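Local coordinates for reducing end xylose-releasing exo-oligoxylanase (Paenibacillus barengoltzii G22, PDB 5YXT), which probably hydrolyses xylo-oligosaccharides from the reducing end, releasing xylose, as a glycoside hydrolase of family 8, at residues I90-W93 against T94-M98. Sequence-based numbering, arbitrary orientation.
Sequences IWKW and TVTYM
Tyr97 turns the edge of its ring onto one face of the Trp93 indole, an edge-to-face pair with the five-membered ring centroid of Trp93 4.8 Å from the Tyr97 ring centroid and the planes at 56°. Tyr97 CD1 leads, 3.6 Å from Trp93 CE2, while Tyr97 CB adds a CH-pi contact over the six-membered ring of Trp93. At the indole edge, Met98 SD lies in the ring plane, 5.2 Å from the centroid of the Trp93 six-membered ring, a Met-aromatic contact. A bend at chi3 brings Met98 CE back to 3.3 Å from Trp93 CE3. With an alanine in place of Trp93, the Tyr97 edge would probably lose the face it rests on, and the Met98 thioether would be likely to gain freedom to turn. Trp91 receives one methyl on a face: Val95 CG2 stands 3.6 Å from its six-membered ring centroid, 20° off the normal, while Trp91 NE1 is hydrogen-bonded to Pro149 O. Thr94 CG2 approaches the same indole obliquely. With Thr94 OG1 beside its own backbone N (chi1 -63°), the hydroxyl reaches back one turn and donates to Ile90 O at 2.9 Å from above the carbonyl plane; Thr94 N binds that oxygen in the plane, so two donors grip it. On the more exposed flank, Thr96 CG2 packs 3.6 Å from Lys92 CD. Met71 of helix 68-80 touches Ile90, Trp93 and Met98, whereas Met55 of strand 55-60 meets Trp93 and Tyr97. These are mostly i to i+4 contacts along an alpha-helix, with Trp91-Thr94 at i to i+3 and Trp93-Met98 at i to i+5, where a wider pi-type turn spans 94-98; helix 84-98 here meets helix 68-80 and the small antiparallel sheet in the (alpha/alpha)6-barrel fold of glycoside hydrolase family 8.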
ATOM      1  N   ILE C  90     -22.468 -38.697  -5.602  1.00 15.74           N
ATOM      2  CA  ILE C  90     -21.021 -38.773  -5.378  1.00 16.37           C
ATOM      3  C   ILE C  90     -20.712 -39.736  -4.238  1.00 15.77           C
ATOM      4  O   ILE C  90     -19.858 -40.624  -4.356  1.00 17.38           O
ATOM      5  CB  ILE C  90     -20.442 -37.373  -5.098  1.00 17.74           C
ATOM      6  CG1 ILE C  90     -20.702 -36.420  -6.281  1.00 18.33           C
ATOM      7  CG2 ILE C  90     -18.946 -37.468  -4.793  1.00 15.08           C
ATOM      8  CD1 ILE C  90     -20.169 -34.970  -6.060  1.00 16.24           C
ATOM      9  N   TRP C  91     -21.418 -39.581  -3.121  1.00 17.04           N
ATOM     10  CA  TRP C  91     -21.175 -40.436  -1.968  1.00 16.83           C
ATOM     11  C   TRP C  91     -21.452 -41.897  -2.296  1.00 15.99           C
ATOM     12  O   TRP C  91     -20.742 -42.785  -1.823  1.00 19.64           O
ATOM     13  CB  TRP C  91     -22.021 -39.970  -0.789  1.00 15.87           C
ATOM     14  CG  TRP C  91     -21.828 -40.791   0.460  1.00 17.83           C
ATOM     15  CD1 TRP C  91     -22.809 -41.432   1.175  1.00 18.84           C
ATOM     16  CD2 TRP C  91     -20.593 -41.068   1.142  1.00 17.10           C
ATOM     17  NE1 TRP C  91     -22.262 -42.085   2.249  1.00 16.95           N
ATOM     18  CE2 TRP C  91     -20.906 -41.882   2.255  1.00 17.44           C
ATOM     19  CE3 TRP C  91     -19.256 -40.718   0.916  1.00 17.49           C
ATOM     20  CZ2 TRP C  91     -19.931 -42.349   3.144  1.00 18.55           C
ATOM     21  CZ3 TRP C  91     -18.283 -41.179   1.803  1.00 18.76           C
ATOM     22  CH2 TRP C  91     -18.631 -41.994   2.902  1.00 20.10           C
ATOM     23  N   LYS C  92     -22.450 -42.165  -3.144  1.00 20.68           N
ATOM     24  CA  LYS C  92     -22.758 -43.546  -3.510  1.00 19.84           C
ATOM     25  C   LYS C  92     -21.629 -44.170  -4.315  1.00 21.14           C
ATOM     26  O   LYS C  92     -21.203 -45.295  -4.034  1.00 20.35           O
ATOM     27  CB  LYS C  92     -24.073 -43.613  -4.293  1.00 21.20           C
ATOM     28  CG  LYS C  92     -24.589 -45.046  -4.537  1.00 22.02           C
ATOM     29  CD  LYS C  92     -24.325 -45.957  -3.342  1.00 26.25           C
ATOM     30  CE  LYS C  92     -25.363 -47.068  -3.216  1.00 33.33           C
ATOM     31  NZ  LYS C  92     -24.978 -48.069  -2.165  1.00 35.64           N
ATOM     32  N   TRP C  93     -21.139 -43.461  -5.334  1.00 19.14           N
ATOM     33  CA  TRP C  93     -19.980 -43.939  -6.083  1.00 21.12           C
ATOM     34  C   TRP C  93     -18.806 -44.205  -5.150  1.00 22.95           C
ATOM     35  O   TRP C  93     -18.090 -45.209  -5.293  1.00 20.20           O
ATOM     36  CB  TRP C  93     -19.593 -42.901  -7.139  1.00 19.27           C
ATOM     37  CG  TRP C  93     -18.844 -43.410  -8.342  1.00 20.61           C
ATOM     38  CD1 TRP C  93     -19.369 -43.685  -9.572  1.00 23.85           C
ATOM     39  CD2 TRP C  93     -17.436 -43.654  -8.445  1.00 22.80           C
ATOM     40  NE1 TRP C  93     -18.375 -44.106 -10.428  1.00 20.95           N
ATOM     41  CE2 TRP C  93     -17.180 -44.087  -9.757  1.00 24.75           C
ATOM     42  CE3 TRP C  93     -16.368 -43.568  -7.546  1.00 21.51           C
ATOM     43  CZ2 TRP C  93     -15.899 -44.425 -10.194  1.00 24.62           C
ATOM     44  CZ3 TRP C  93     -15.103 -43.893  -7.983  1.00 24.33           C
ATOM     45  CH2 TRP C  93     -14.876 -44.316  -9.298  1.00 22.92           C
ATOM     46  N   THR C  94     -18.606 -43.306  -4.184  1.00 20.76           N
ATOM     47  CA  THR C  94     -17.469 -43.392  -3.277  1.00 18.43           C
ATOM     48  C   THR C  94     -17.518 -44.661  -2.445  1.00 21.08           C
ATOM     49  O   THR C  94     -16.533 -45.402  -2.361  1.00 21.62           O
ATOM     50  CB  THR C  94     -17.428 -42.142  -2.395  1.00 20.22           C
ATOM     51  OG1 THR C  94     -17.233 -40.986  -3.233  1.00 20.74           O
ATOM     52  CG2 THR C  94     -16.296 -42.219  -1.381  1.00 19.79           C
ATOM     53  N   VAL C  95     -18.670 -44.947  -1.848  1.00 20.19           N
ATOM     54  CA  VAL C  95     -18.778 -46.136  -1.008  1.00 21.86           C
ATOM     55  C   VAL C  95     -18.668 -47.406  -1.847  1.00 23.49           C
ATOM     56  O   VAL C  95     -18.076 -48.403  -1.413  1.00 21.40           O
ATOM     57  CB  VAL C  95     -20.090 -46.087  -0.207  1.00 26.06           C
ATOM     58  CG1 VAL C  95     -20.271 -47.376   0.602  1.00 28.05           C
ATOM     59  CG2 VAL C  95     -20.090 -44.857   0.709  1.00 20.07           C
ATOM     60  N   THR C  96     -19.209 -47.389  -3.067  1.00 22.97           N
ATOM     61  CA  THR C  96     -19.293 -48.631  -3.827  1.00 24.33           C
ATOM     62  C   THR C  96     -17.946 -49.045  -4.401  1.00 25.08           C
ATOM     63  O   THR C  96     -17.658 -50.243  -4.484  1.00 24.85           O
ATOM     64  CB  THR C  96     -20.323 -48.511  -4.949  1.00 29.34           C
ATOM     65  OG1 THR C  96     -19.903 -47.513  -5.883  1.00 36.25           O
ATOM     66  CG2 THR C  96     -21.672 -48.143  -4.397  1.00 18.86           C
ATOM     67  N   TYR C  97     -17.101 -48.084  -4.774  1.00 20.27           N
ATOM     68  CA  TYR C  97     -15.868 -48.381  -5.487  1.00 23.53           C
ATOM     69  C   TYR C  97     -14.607 -48.004  -4.730  1.00 24.32           C
ATOM     70  O   TYR C  97     -13.558 -48.597  -4.980  1.00 25.69           O
ATOM     71  CB  TYR C  97     -15.855 -47.653  -6.838  1.00 24.61           C
ATOM     72  CG  TYR C  97     -16.916 -48.123  -7.807  1.00 28.91           C
ATOM     73  CD1 TYR C  97     -17.892 -47.249  -8.269  1.00 25.70           C
ATOM     74  CD2 TYR C  97     -16.924 -49.431  -8.281  1.00 31.37           C
ATOM     75  CE1 TYR C  97     -18.858 -47.668  -9.165  1.00 30.67           C
ATOM     76  CE2 TYR C  97     -17.893 -49.861  -9.180  1.00 31.72           C
ATOM     77  CZ  TYR C  97     -18.853 -48.973  -9.617  1.00 34.65           C
ATOM     78  OH  TYR C  97     -19.816 -49.377 -10.507  1.00 34.45           O
ATOM     79  N   MET C  98     -14.674 -47.029  -3.824  1.00 22.38           N
ATOM     80  CA  MET C  98     -13.480 -46.507  -3.173  1.00 19.78           C
ATOM     81  C   MET C  98     -13.305 -46.969  -1.733  1.00 21.59           C
ATOM     82  O   MET C  98     -12.164 -47.067  -1.264  1.00 20.50           O
ATOM     83  CB  MET C  98     -13.494 -44.975  -3.215  1.00 20.86           C
ATOM     84  CG  MET C  98     -13.319 -44.436  -4.629  1.00 22.82           C
ATOM     85  SD  MET C  98     -13.283 -42.642  -4.690  1.00 25.10           S
ATOM     86  CE  MET C  98     -14.945 -42.209  -4.928  1.00 29.73           C
TER